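Putative isomerase YbhH (Escherichia coli, PDB 6OTV) is a putative isomerase of the PrpF family, probably sharing the fold of the diaminopimelate epimerase clan, though its substrate remains unidentified. Local coordinates at residues Tyr75-Val80 and Thr89-Gly94; Met8-Thr13 and Ala147-Val152; Ala71-Leu76 and Thr117-Arg122. One frame throughout, in Å; residues are numbered along the deposited sequence.

Contact 1: Tyr75-Val80 and Thr89-Gly94; sequences YLFAQV and TTPNCG. With PO4 (phosphate ion), chain I.
A78, on strand 73-80, and T89 lie 4.5 Å apart at their CA atoms, the closest such pair of the two segments, after which 89-94 runs without regular structure past the side chains of F77 and Y75 to the start of helix 94-106. At the near end T89 rests its CG2 against A78 CB at 3.8 Å.

F77 makes the largest single share of the packing. Its CG lies anti to the backbone N (chi1 172°), which lays the ring against the loop. C93 CB settles over the middle of one face, 3.5 Å from the ring centroid and 12° off the normal, a CH-pi contact; C93 SG approaches the same ring obliquely as a sulfur-aromatic neighbour. P91 comes up obliquely, its CG 3.8 Å from F77 CE2. Beside F77, the Y75 hydroxyl gives a hydrogen bond to the backbone oxygen of C93 (OH to O 3.0 Å), arriving in the carbonyl plane on a lone pair. N92 reaches the Y75 ring at its edge, OD1 standing 3.4 Å from Y75 CE2, with amide and ring planes turned 63° apart. Y75 is wedged in turn against M96, L97 and V100 of helix 94-106, so one tyrosine ties strand, loop and helix together.

C93 is the N-cap of that helix, its side chain capping a backbone N within it. Next to it, G94 N donates a nearly straight bond to phosphate O3 at 2.8 Å, and N95 ND2 and I279 N hold the same ion, probably a guest from the crystallisation liquor. A Cys-Gly-Asn sequence opening a helix with an anion at its N-terminal end is consistent with an active-site pocket as in diaminopimelate epimerase, whose cysteines do acid-base chemistry; such a role for C93 is not established.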
ATOM      1  N   TYR A  75      -7.356  10.867  -5.394  1.00 33.86           N
ATOM      2  CA  TYR A  75      -7.917  12.083  -4.812  1.00 26.85           C
ATOM      3  C   TYR A  75      -6.997  13.247  -5.150  1.00 26.23           C
ATOM      4  O   TYR A  75      -5.851  13.294  -4.691  1.00 32.97           O
ATOM      5  CB  TYR A  75      -8.090  11.924  -3.298  1.00 35.05           C
ATOM      6  CG  TYR A  75      -8.154  13.212  -2.501  1.00 36.91           C
ATOM      7  CD1 TYR A  75      -9.085  14.202  -2.801  1.00 34.61           C
ATOM      8  CD2 TYR A  75      -7.301  13.424  -1.425  1.00 43.42           C
ATOM      9  CE1 TYR A  75      -9.149  15.370  -2.062  1.00 36.01           C
ATOM     10  CE2 TYR A  75      -7.357  14.589  -0.681  1.00 40.72           C
ATOM     11  CZ  TYR A  75      -8.282  15.558  -1.003  1.00 38.92           C
ATOM     12  OH  TYR A  75      -8.338  16.717  -0.260  1.00 33.79           O
ATOM     13  N   LEU A  76      -7.495  14.178  -5.959  1.00 29.66           N
ATOM     14  CA  LEU A  76      -6.779  15.398  -6.306  1.00 27.78           C
ATOM     15  C   LEU A  76      -7.473  16.575  -5.637  1.00 29.22           C
ATOM     16  O   LEU A  76      -8.663  16.812  -5.871  1.00 30.49           O
ATOM     17  CB  LEU A  76      -6.728  15.595  -7.821  1.00 28.71           C
ATOM     18  CG  LEU A  76      -6.139  16.919  -8.311  1.00 34.92           C
ATOM     19  CD1 LEU A  76      -4.688  17.060  -7.881  1.00 34.41           C
ATOM     20  CD2 LEU A  76      -6.276  17.038  -9.824  1.00 30.91           C
ATOM     21  N   PHE A  77      -6.735  17.305  -4.807  1.00 26.08           N
ATOM     22  CA  PHE A  77      -7.269  18.460  -4.106  1.00 29.48           C
ATOM     23  C   PHE A  77      -6.909  19.740  -4.847  1.00 32.29           C
ATOM     24  O   PHE A  77      -5.823  19.851  -5.425  1.00 31.59           O
ATOM     25  CB  PHE A  77      -6.742  18.535  -2.670  1.00 25.74           C
ATOM     26  CG  PHE A  77      -7.101  19.813  -1.971  1.00 29.18           C
ATOM     27  CD1 PHE A  77      -8.403  20.046  -1.554  1.00 30.79           C
ATOM     28  CD2 PHE A  77      -6.147  20.794  -1.754  1.00 34.65           C
ATOM     29  CE1 PHE A  77      -8.747  21.229  -0.917  1.00 33.39           C
ATOM     30  CE2 PHE A  77      -6.482  21.981  -1.119  1.00 33.53           C
ATOM     31  CZ  PHE A  77      -7.784  22.197  -0.698  1.00 26.11           C
ATOM     32  N   ALA A  78      -7.827  20.705  -4.821  1.00 25.90           N
ATOM     33  CA  ALA A  78      -7.591  22.021  -5.399  1.00 33.50           C
ATOM     34  C   ALA A  78      -8.173  23.079  -4.478  1.00 34.51           C
ATOM     35  O   ALA A  78      -9.306  22.943  -4.007  1.00 37.01           O
ATOM     36  CB  ALA A  78      -8.208  22.137  -6.799  1.00 26.48           C
ATOM     37  N   GLN A  79      -7.393  24.124  -4.216  1.00 34.72           N
ATOM     38  CA  GLN A  79      -7.853  25.291  -3.475  1.00 29.04           C
ATOM     39  C   GLN A  79      -8.260  26.363  -4.478  1.00 36.40           C
ATOM     40  O   GLN A  79      -7.440  26.802  -5.291  1.00 32.81           O
ATOM     41  CB  GLN A  79      -6.760  25.812  -2.539  1.00 27.09           C
ATOM     42  CG  GLN A  79      -7.177  26.992  -1.664  1.00 27.24           C
ATOM     43  CD  GLN A  79      -8.104  26.591  -0.530  1.00 33.26           C
ATOM     44  OE1 GLN A  79      -7.906  25.562   0.116  1.00 35.88           O
ATOM     45  NE2 GLN A  79      -9.126  27.402  -0.283  1.00 34.85           N
ATOM     46  N   VAL A  80      -9.523  26.771  -4.436  1.00 26.38           N
ATOM     47  CA  VAL A  80     -10.039  27.798  -5.333  1.00 28.74           C
ATOM     48  C   VAL A  80      -9.989  29.118  -4.579  1.00 30.99           C
ATOM     49  O   VAL A  80     -10.737  29.324  -3.617  1.00 27.84           O
ATOM     50  CB  VAL A  80     -11.456  27.473  -5.821  1.00 34.28           C
ATOM     51  CG1 VAL A  80     -11.963  28.561  -6.753  1.00 29.33           C
ATOM     52  CG2 VAL A  80     -11.470  26.125  -6.530  1.00 27.97           C
ATOM     53  N   THR A  89      -3.102  23.830  -6.270  1.00 36.60           N
ATOM     54  CA  THR A  89      -3.177  22.386  -6.078  1.00 35.59           C
ATOM     55  C   THR A  89      -1.963  21.851  -5.322  1.00 39.27           C
ATOM     56  O   THR A  89      -1.597  20.683  -5.470  1.00 47.64           O
ATOM     57  CB  THR A  89      -3.322  21.670  -7.422  1.00 43.37           C
ATOM     58  OG1 THR A  89      -2.206  21.993  -8.260  1.00 46.14           O
ATOM     59  CG2 THR A  89      -4.613  22.092  -8.116  1.00 42.34           C
ATOM     60  N   THR A  90      -1.331  22.693  -4.494  1.00 41.39           N
ATOM     61  CA  THR A  90      -0.138  22.243  -3.773  1.00 57.08           C
ATOM     62  C   THR A  90      -0.474  21.282  -2.640  1.00 67.01           C
ATOM     63  O   THR A  90       0.004  20.132  -2.666  1.00 63.20           O
ATOM     64  CB  THR A  90       0.669  23.450  -3.285  1.00 59.11           C
ATOM     65  OG1 THR A  90       1.140  24.196  -4.412  1.00 53.10           O
ATOM     66  CG2 THR A  90       1.858  22.997  -2.455  1.00 62.25           C
ATOM     67  N   PRO A  91      -1.265  21.653  -1.632  1.00 71.65           N
ATOM     68  CA  PRO A  91      -1.323  20.851  -0.409  1.00 73.11           C
ATOM     69  C   PRO A  91      -2.226  19.629  -0.542  1.00 79.32           C
ATOM     70  O   PRO A  91      -2.904  19.408  -1.546  1.00 70.35           O
ATOM     71  CB  PRO A  91      -1.890  21.833   0.616  1.00 66.78           C
ATOM     72  CG  PRO A  91      -2.830  22.652  -0.178  1.00 65.44           C
ATOM     73  CD  PRO A  91      -2.222  22.778  -1.568  1.00 65.57           C
ATOM     74  N   ASN A  92      -2.210  18.823   0.516  1.00 83.96           N
ATOM     75  CA  ASN A  92      -3.148  17.721   0.702  1.00 78.52           C
ATOM     76  C   ASN A  92      -4.072  18.116   1.845  1.00 82.14           C
ATOM     77  O   ASN A  92      -3.649  18.155   3.007  1.00 92.32           O
ATOM     78  CB  ASN A  92      -2.411  16.414   0.997  1.00 70.24           C
ATOM     79  CG  ASN A  92      -3.348  15.288   1.410  1.00 58.98           C
ATOM     80  OD1 ASN A  92      -4.539  15.300   1.095  1.00 59.90           O
ATOM     81  ND2 ASN A  92      -2.808  14.306   2.119  1.00 47.29           N
ATOM     82  N   CYS A  93      -5.323  18.426   1.518  1.00 66.92           N
ATOM     83  CA  CYS A  93      -6.293  18.849   2.523  1.00 56.57           C
ATOM     84  C   CYS A  93      -6.848  17.615   3.222  1.00 47.66           C
ATOM     85  O   CYS A  93      -7.571  16.818   2.614  1.00 47.37           O
ATOM     86  CB  CYS A  93      -7.410  19.669   1.887  1.00 47.03           C
ATOM     87  SG  CYS A  93      -8.642  20.254   3.067  1.00 47.51           S
ATOM     88  N   GLY A  94      -6.509  17.458   4.503  1.00 31.61           N
ATOM     89  CA  GLY A  94      -6.953  16.300   5.255  1.00 35.62           C
ATOM     90  C   GLY A  94      -8.414  16.345   5.638  1.00 38.44           C
ATOM     91  O   GLY A  94      -9.016  15.293   5.874  1.00 36.86           O
TER
HETATM   92  P   PO4 I 407      -6.092  20.599   6.564  1.00 65.37           P
HETATM   93  O1  PO4 I 407      -5.493  21.927   6.155  1.00 63.79           O
HETATM   94  O2  PO4 I 407      -7.486  20.474   5.999  1.00 61.00           O
HETATM   95  O3  PO4 I 407      -5.221  19.471   6.055  1.00 59.67           O
HETATM   96  O4  PO4 I 407      -6.177  20.526   8.070  1.00 75.25           O

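Contact 2: Met8-Thr13 and Ala147-Val152; sequences MMRGGT and ARIDGV. With EDO (1,2-ethanediol), chain P.
V152 fits into the bend formed by R10, G12 and T13, and its two methyl groups make the tight part of the contact. CG1 sits over one face of the R10 guanidinium, toward its rim, 3.6 Å from NE, while CG2 presses on the backbone oxygen of G12 at 3.3 Å. R10 can offer that face because its chain bends at chi3 (60°), and because NH1 is tied down: it bonds to G12 O at 3.1 Å, almost exactly in the guanidinium plane, and also to T338 OG1. I149 fills in beside V152, with CD1 3.8 Å from G12 CA. T13 adds its methyl, CG2 lying 3.2 Å from the D150 carbonyl oxygen. No hydrogen bond joins the two segments directly; across the contact they meet by van der Waals packing.

Away from this patch the loop turns to solvent. The carboxylate of D150 leads off to the backbone N of A316, and exposed R148 passes NH1 to O2 of an ethanediol at 2.7 Å. That molecule, probably from the crystallisation liquor, lies beside the backbone oxygens of I149 and V152.

T13 N reaches N95 OD1, which links the strand end to the start of helix 94-106. I149 to V152 form a type II beta turn with glycine, G151, at its third position, and this turn packs the long connection between strands 129-135 and 158-163 against the end of strand 3-11.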
ATOM      1  N   MET A   8     -21.793  18.766  -3.191  1.00 25.22           N
ATOM      2  CA  MET A   8     -21.197  19.524  -2.100  1.00 28.97           C
ATOM      3  C   MET A   8     -21.210  18.668  -0.846  1.00 27.45           C
ATOM      4  O   MET A   8     -22.241  18.082  -0.496  1.00 24.09           O
ATOM      5  CB  MET A   8     -21.937  20.837  -1.842  1.00 27.07           C
ATOM      6  CG  MET A   8     -21.340  21.685  -0.732  1.00 33.31           C
ATOM      7  SD  MET A   8     -22.321  23.165  -0.391  1.00 39.14           S
ATOM      8  CE  MET A   8     -22.220  24.014  -1.964  1.00 41.31           C
ATOM      9  N   MET A   9     -20.068  18.591  -0.181  1.00 22.84           N
ATOM     10  CA  MET A   9     -19.956  17.878   1.078  1.00 25.57           C
ATOM     11  C   MET A   9     -19.182  18.731   2.067  1.00 26.94           C
ATOM     12  O   MET A   9     -18.273  19.480   1.690  1.00 29.08           O
ATOM     13  CB  MET A   9     -19.243  16.525   0.920  1.00 23.80           C
ATOM     14  CG  MET A   9     -19.866  15.578  -0.088  1.00 30.14           C
ATOM     15  SD  MET A   9     -19.016  13.988  -0.089  1.00 34.76           S
ATOM     16  CE  MET A   9     -19.536  13.327   1.495  1.00 32.05           C
ATOM     17  N   ARG A  10     -19.556  18.621   3.336  1.00 27.10           N
ATOM     18  CA  ARG A  10     -18.675  19.057   4.408  1.00 25.97           C
ATOM     19  C   ARG A  10     -17.672  17.944   4.672  1.00 30.16           C
ATOM     20  O   ARG A  10     -18.061  16.798   4.927  1.00 26.04           O
ATOM     21  CB  ARG A  10     -19.456  19.390   5.677  1.00 24.26           C
ATOM     22  CG  ARG A  10     -18.553  19.724   6.867  1.00 24.49           C
ATOM     23  CD  ARG A  10     -19.339  19.935   8.150  1.00 25.05           C
ATOM     24  NE  ARG A  10     -20.105  18.749   8.523  1.00 36.65           N
ATOM     25  CZ  ARG A  10     -19.582  17.670   9.098  1.00 32.29           C
ATOM     26  NH1 ARG A  10     -18.282  17.617   9.364  1.00 25.60           N
ATOM     27  NH2 ARG A  10     -20.359  16.638   9.402  1.00 28.12           N
ATOM     28  N   GLY A  11     -16.390  18.269   4.569  1.00 29.84           N
ATOM     29  CA  GLY A  11     -15.347  17.344   4.956  1.00 26.62           C
ATOM     30  C   GLY A  11     -14.622  17.869   6.176  1.00 31.87           C
ATOM     31  O   GLY A  11     -13.801  18.784   6.062  1.00 31.62           O
ATOM     32  N   GLY A  12     -14.921  17.313   7.342  1.00 32.80           N
ATOM     33  CA  GLY A  12     -14.341  17.838   8.565  1.00 31.05           C
ATOM     34  C   GLY A  12     -14.787  19.272   8.773  1.00 32.55           C
ATOM     35  O   GLY A  12     -15.986  19.573   8.815  1.00 28.63           O
ATOM     36  N   THR A  13     -13.818  20.179   8.891  1.00 31.98           N
ATOM     37  CA  THR A  13     -14.080  21.601   9.075  1.00 35.80           C
ATOM     38  C   THR A  13     -14.018  22.377   7.765  1.00 36.65           C
ATOM     39  O   THR A  13     -13.864  23.604   7.784  1.00 37.92           O
ATOM     40  CB  THR A  13     -13.091  22.194  10.078  1.00 38.57           C
ATOM     41  OG1 THR A  13     -11.755  22.029   9.584  1.00 43.19           O
ATOM     42  CG2 THR A  13     -13.219  21.500  11.417  1.00 33.64           C
ATOM     43  N   ALA A 147     -20.161  11.114  16.792  1.00 34.08           N
ATOM     44  CA  ALA A 147     -18.830  11.699  16.839  1.00 36.47           C
ATOM     45  C   ALA A 147     -18.910  13.219  16.762  1.00 41.62           C
ATOM     46  O   ALA A 147     -19.822  13.789  16.156  1.00 40.08           O
ATOM     47  CB  ALA A 147     -17.963  11.163  15.700  1.00 32.90           C
ATOM     48  N   ARG A 148     -17.933  13.874  17.382  1.00 36.46           N
ATOM     49  CA  ARG A 148     -17.912  15.325  17.485  1.00 38.58           C
ATOM     50  C   ARG A 148     -16.502  15.829  17.215  1.00 39.15           C
ATOM     51  O   ARG A 148     -15.527  15.238  17.684  1.00 44.45           O
ATOM     52  CB  ARG A 148     -18.381  15.779  18.872  1.00 39.74           C
ATOM     53  CG  ARG A 148     -18.506  17.280  19.035  1.00 49.63           C
ATOM     54  CD  ARG A 148     -18.816  17.651  20.481  1.00 54.92           C
ATOM     55  NE  ARG A 148     -19.884  16.828  21.047  1.00 62.48           N
ATOM     56  CZ  ARG A 148     -21.181  17.103  20.943  1.00 64.47           C
ATOM     57  NH1 ARG A 148     -21.586  18.185  20.288  1.00 57.44           N
ATOM     58  NH2 ARG A 148     -22.078  16.293  21.494  1.00 63.57           N
ATOM     59  N   ILE A 149     -16.402  16.919  16.455  1.00 38.19           N
ATOM     60  CA  ILE A 149     -15.126  17.561  16.165  1.00 32.82           C
ATOM     61  C   ILE A 149     -15.276  19.062  16.367  1.00 34.52           C
ATOM     62  O   ILE A 149     -16.362  19.625  16.194  1.00 35.93           O
ATOM     63  CB  ILE A 149     -14.631  17.256  14.732  1.00 37.05           C
ATOM     64  CG1 ILE A 149     -15.682  17.680  13.697  1.00 35.64           C
ATOM     65  CG2 ILE A 149     -14.277  15.779  14.583  1.00 32.63           C
ATOM     66  CD1 ILE A 149     -15.219  17.531  12.261  1.00 34.05           C
ATOM     67  N   ASP A 150     -14.173  19.711  16.741  1.00 35.86           N
ATOM     68  CA  ASP A 150     -14.179  21.160  16.908  1.00 36.69           C
ATOM     69  C   ASP A 150     -14.467  21.850  15.582  1.00 37.82           C
ATOM     70  O   ASP A 150     -14.022  21.405  14.521  1.00 43.96           O
ATOM     71  CB  ASP A 150     -12.837  21.648  17.453  1.00 34.35           C
ATOM     72  CG  ASP A 150     -12.623  21.273  18.901  1.00 42.83           C
ATOM     73  OD1 ASP A 150     -13.596  20.850  19.564  1.00 44.92           O
ATOM     74  OD2 ASP A 150     -11.476  21.397  19.375  1.00 46.78           O
ATOM     75  N   GLY A 151     -15.213  22.953  15.650  1.00 31.30           N
ATOM     76  CA  GLY A 151     -15.501  23.765  14.491  1.00 32.36           C
ATOM     77  C   GLY A 151     -16.760  23.397  13.738  1.00 37.48           C
ATOM     78  O   GLY A 151     -17.156  24.138  12.828  1.00 42.86           O
ATOM     79  N   VAL A 152     -17.398  22.276  14.076  1.00 35.17           N
ATOM     80  CA  VAL A 152     -18.605  21.823  13.403  1.00 37.22           C
ATOM     81  C   VAL A 152     -19.663  21.533  14.460  1.00 36.59           C
ATOM     82  O   VAL A 152     -19.421  20.734  15.371  1.00 35.91           O
ATOM     83  CB  VAL A 152     -18.365  20.571  12.540  1.00 27.87           C
ATOM     84  CG1 VAL A 152     -19.594  20.276  11.712  1.00 29.95           C
ATOM     85  CG2 VAL A 152     -17.150  20.758  11.648  1.00 31.08           C
TER
HETATM   86  C1  EDO P 414     -18.434  20.927  18.836  1.00 74.63           C
HETATM   87  O1  EDO P 414     -17.945  20.864  17.493  1.00 69.22           O
HETATM   88  C2  EDO P 414     -19.960  20.981  18.836  1.00 75.83           C
HETATM   89  O2  EDO P 414     -20.501  19.758  18.319  1.00 70.46           O

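Contact 3: Ala71-Leu76 and Thr117-Arg122; sequences ADVDYL and TRVRIR
D74 and R122 form a salt bridge in which a single nitrogen, NH1, lies almost evenly between the two carboxylate oxygens, 2.8 Å from OD2 and 2.9 Å from OD1; the two flat groups are turned 68° to each other. R122 reaches there on a chain extended from CG to NE, and S66 OG and S67 N also bond to the carboxylate, at OD1 and OD2 respectively. D72 uses its side chain on the backbone instead: OD2 takes the N-H of R120 at 2.7 Å, along a straight path (170°) but from well above the carboxylate plane. The backbone oxygen of R120 answers by accepting from both D72 N and V73 N. Two further bonds, R122 N to V73 O and Y75 N to R122 O, continue the parallel pairing of strands 73-80 and 116-123, beside helix 94-106, consistent with the helix-filled barrel of the diaminopimelate epimerase fold. V73 and I121 share one face of the sheet, where V73 CG2 lies 3.8 Å from I121 CG1, the two side chains running alongside each other toward A104 and V100 of that helix. Y75 CB meets I121 CG2 at 3.7 Å. R118 and R120 both make salt bridges to E131, and D72 OD1 forms one with R118 of the second subunit.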
ATOM      1  N   ALA A  71      -3.966   1.470  -4.544  1.00 33.16           N
ATOM      2  CA  ALA A  71      -5.064   2.264  -4.014  1.00 34.37           C
ATOM      3  C   ALA A  71      -6.364   1.919  -4.732  1.00 35.70           C
ATOM      4  O   ALA A  71      -6.363   1.348  -5.825  1.00 30.62           O
ATOM      5  CB  ALA A  71      -4.780   3.765  -4.146  1.00 30.52           C
ATOM      6  N   ASP A  72      -7.480   2.272  -4.096  1.00 36.64           N
ATOM      7  CA  ASP A  72      -8.790   2.106  -4.714  1.00 32.99           C
ATOM      8  C   ASP A  72      -9.178   3.334  -5.531  1.00 37.57           C
ATOM      9  O   ASP A  72      -9.556   3.214  -6.700  1.00 35.57           O
ATOM     10  CB  ASP A  72      -9.856   1.825  -3.648  1.00 28.29           C
ATOM     11  CG  ASP A  72      -9.514   0.629  -2.774  1.00 35.22           C
ATOM     12  OD1 ASP A  72      -8.922  -0.344  -3.286  1.00 34.69           O
ATOM     13  OD2 ASP A  72      -9.834   0.665  -1.568  1.00 33.67           O
ATOM     14  N   VAL A  73      -9.083   4.521  -4.937  1.00 27.70           N
ATOM     15  CA  VAL A  73      -9.467   5.749  -5.617  1.00 30.21           C
ATOM     16  C   VAL A  73      -8.316   6.740  -5.554  1.00 33.71           C
ATOM     17  O   VAL A  73      -7.485   6.710  -4.639  1.00 36.97           O
ATOM     18  CB  VAL A  73     -10.749   6.374  -5.020  1.00 31.00           C
ATOM     19  CG1 VAL A  73     -11.902   5.387  -5.073  1.00 38.38           C
ATOM     20  CG2 VAL A  73     -10.507   6.849  -3.601  1.00 27.74           C
ATOM     21  N   ASP A  74      -8.270   7.622  -6.547  1.00 35.76           N
ATOM     22  CA  ASP A  74      -7.350   8.748  -6.563  1.00 34.49           C
ATOM     23  C   ASP A  74      -8.073  10.012  -6.120  1.00 34.56           C
ATOM     24  O   ASP A  74      -9.252  10.210  -6.432  1.00 34.68           O
ATOM     25  CB  ASP A  74      -6.754   8.951  -7.955  1.00 28.16           C
ATOM     26  CG  ASP A  74      -5.584   8.031  -8.224  1.00 40.47           C
ATOM     27  OD1 ASP A  74      -5.056   7.435  -7.257  1.00 40.02           O
ATOM     28  OD2 ASP A  74      -5.191   7.901  -9.403  1.00 33.14           O
ATOM     29  N   TYR A  75      -7.356  10.867  -5.394  1.00 33.86           N
ATOM     30  CA  TYR A  75      -7.917  12.083  -4.812  1.00 26.85           C
ATOM     31  C   TYR A  75      -6.997  13.247  -5.150  1.00 26.23           C
ATOM     32  O   TYR A  75      -5.851  13.294  -4.691  1.00 32.97           O
ATOM     33  CB  TYR A  75      -8.090  11.924  -3.298  1.00 35.05           C
ATOM     34  CG  TYR A  75      -8.154  13.212  -2.501  1.00 36.91           C
ATOM     35  CD1 TYR A  75      -9.085  14.202  -2.801  1.00 34.61           C
ATOM     36  CD2 TYR A  75      -7.301  13.424  -1.425  1.00 43.42           C
ATOM     37  CE1 TYR A  75      -9.149  15.370  -2.062  1.00 36.01           C
ATOM     38  CE2 TYR A  75      -7.357  14.589  -0.681  1.00 40.72           C
ATOM     39  CZ  TYR A  75      -8.282  15.558  -1.003  1.00 38.92           C
ATOM     40  OH  TYR A  75      -8.338  16.717  -0.260  1.00 33.79           O
ATOM     41  N   LEU A  76      -7.495  14.178  -5.959  1.00 29.66           N
ATOM     42  CA  LEU A  76      -6.779  15.398  -6.306  1.00 27.78           C
ATOM     43  C   LEU A  76      -7.473  16.575  -5.637  1.00 29.22           C
ATOM     44  O   LEU A  76      -8.663  16.812  -5.871  1.00 30.49           O
ATOM     45  CB  LEU A  76      -6.728  15.595  -7.821  1.00 28.71           C
ATOM     46  CG  LEU A  76      -6.139  16.919  -8.311  1.00 34.92           C
ATOM     47  CD1 LEU A  76      -4.688  17.060  -7.881  1.00 34.41           C
ATOM     48  CD2 LEU A  76      -6.276  17.038  -9.824  1.00 30.91           C
ATOM     49  N   THR A 117     -16.678   0.000   5.486  1.00 28.51           N
ATOM     50  CA  THR A 117     -16.052  -0.177   4.182  1.00 29.07           C
ATOM     51  C   THR A 117     -14.695   0.509   4.192  1.00 37.10           C
ATOM     52  O   THR A 117     -14.606   1.711   4.462  1.00 37.50           O
ATOM     53  CB  THR A 117     -16.926   0.391   3.063  1.00 33.00           C
ATOM     54  OG1 THR A 117     -18.203  -0.260   3.077  1.00 35.52           O
ATOM     55  CG2 THR A 117     -16.260   0.176   1.709  1.00 28.00           C
ATOM     56  N   ARG A 118     -13.645  -0.256   3.903  1.00 39.52           N
ATOM     57  CA  ARG A 118     -12.300   0.291   3.797  1.00 33.20           C
ATOM     58  C   ARG A 118     -12.093   0.870   2.404  1.00 33.67           C
ATOM     59  O   ARG A 118     -12.442   0.236   1.404  1.00 35.69           O
ATOM     60  CB  ARG A 118     -11.261  -0.795   4.080  1.00 31.78           C
ATOM     61  CG  ARG A 118     -11.441  -1.495   5.418  1.00 39.93           C
ATOM     62  CD  ARG A 118     -10.463  -2.650   5.586  1.00 36.27           C
ATOM     63  NE  ARG A 118      -9.089  -2.196   5.781  1.00 40.51           N
ATOM     64  CZ  ARG A 118      -8.048  -3.008   5.941  1.00 39.80           C
ATOM     65  NH1 ARG A 118      -8.221  -4.325   5.923  1.00 35.01           N
ATOM     66  NH2 ARG A 118      -6.832  -2.504   6.118  1.00 32.19           N
ATOM     67  N   VAL A 119     -11.533   2.077   2.338  1.00 29.07           N
ATOM     68  CA  VAL A 119     -11.255   2.743   1.070  1.00 32.83           C
ATOM     69  C   VAL A 119      -9.797   3.178   1.069  1.00 29.43           C
ATOM     70  O   VAL A 119      -9.389   3.989   1.906  1.00 33.99           O
ATOM     71  CB  VAL A 119     -12.174   3.954   0.830  1.00 35.64           C
ATOM     72  CG1 VAL A 119     -11.888   4.559  -0.539  1.00 26.25           C
ATOM     73  CG2 VAL A 119     -13.638   3.556   0.954  1.00 29.62           C
ATOM     74  N   ARG A 120      -9.020   2.650   0.128  1.00 28.76           N
ATOM     75  CA  ARG A 120      -7.618   3.019  -0.028  1.00 27.54           C
ATOM     76  C   ARG A 120      -7.517   4.226  -0.954  1.00 32.43           C
ATOM     77  O   ARG A 120      -7.858   4.139  -2.139  1.00 27.36           O
ATOM     78  CB  ARG A 120      -6.818   1.841  -0.578  1.00 30.76           C
ATOM     79  CG  ARG A 120      -6.600   0.741   0.439  1.00 37.93           C
ATOM     80  CD  ARG A 120      -5.343   1.003   1.239  1.00 42.57           C
ATOM     81  NE  ARG A 120      -5.280   0.188   2.443  1.00 45.09           N
ATOM     82  CZ  ARG A 120      -4.151  -0.270   2.972  1.00 44.12           C
ATOM     83  NH1 ARG A 120      -2.990  -0.005   2.387  1.00 39.15           N
ATOM     84  NH2 ARG A 120      -4.185  -1.003   4.077  1.00 53.42           N
ATOM     85  N   ILE A 121      -7.042   5.346  -0.416  1.00 26.92           N
ATOM     86  CA  ILE A 121      -7.025   6.621  -1.121  1.00 31.43           C
ATOM     87  C   ILE A 121      -5.581   7.012  -1.397  1.00 31.11           C
ATOM     88  O   ILE A 121      -4.734   6.960  -0.497  1.00 28.43           O
ATOM     89  CB  ILE A 121      -7.737   7.716  -0.309  1.00 35.22           C
ATOM     90  CG1 ILE A 121      -9.199   7.335  -0.065  1.00 34.34           C
ATOM     91  CG2 ILE A 121      -7.627   9.066  -1.012  1.00 25.85           C
ATOM     92  CD1 ILE A 121      -9.893   8.222   0.950  1.00 28.83           C
ATOM     93  N   ARG A 122      -5.302   7.404  -2.635  1.00 32.18           N
ATOM     94  CA  ARG A 122      -4.022   7.992  -3.003  1.00 32.09           C
ATOM     95  C   ARG A 122      -4.240   9.469  -3.295  1.00 32.08           C
ATOM     96  O   ARG A 122      -5.002   9.819  -4.204  1.00 31.74           O
ATOM     97  CB  ARG A 122      -3.416   7.286  -4.215  1.00 32.03           C
ATOM     98  CG  ARG A 122      -2.256   8.040  -4.850  1.00 30.97           C
ATOM     99  CD  ARG A 122      -1.715   7.296  -6.058  1.00 41.60           C
ATOM    100  NE  ARG A 122      -0.973   8.169  -6.962  1.00 51.48           N
ATOM    101  CZ  ARG A 122      -1.396   8.533  -8.168  1.00 52.76           C
ATOM    102  NH1 ARG A 122      -2.556   8.092  -8.627  1.00 47.55           N
ATOM    103  NH2 ARG A 122      -0.655   9.334  -8.920  1.00 62.31           N
TER

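In the fold
Contacts 1 and 3 begin on the same strand, 73-80, and share Y75 and L76, yet their centres lie about 15 Å apart: contact 3 joins the strand to its parallel neighbour 116-123, and contact 1 joins it to the loop leading into helix 94-106. Contact 2 is about 17 Å from contact 1 and about 20 Å from contact 3, centre to centre. Along the chain, 8-13 comes first and 147-152 last, so both other contacts fall between its segments. Strand 3-11 connects through 14-20 and 59-65 to 73-80. N95 bonds both T13 N of contact 2 and the phosphate beside contact 1, tying these two at the helix start, while contact 3 reaches the subunit interface.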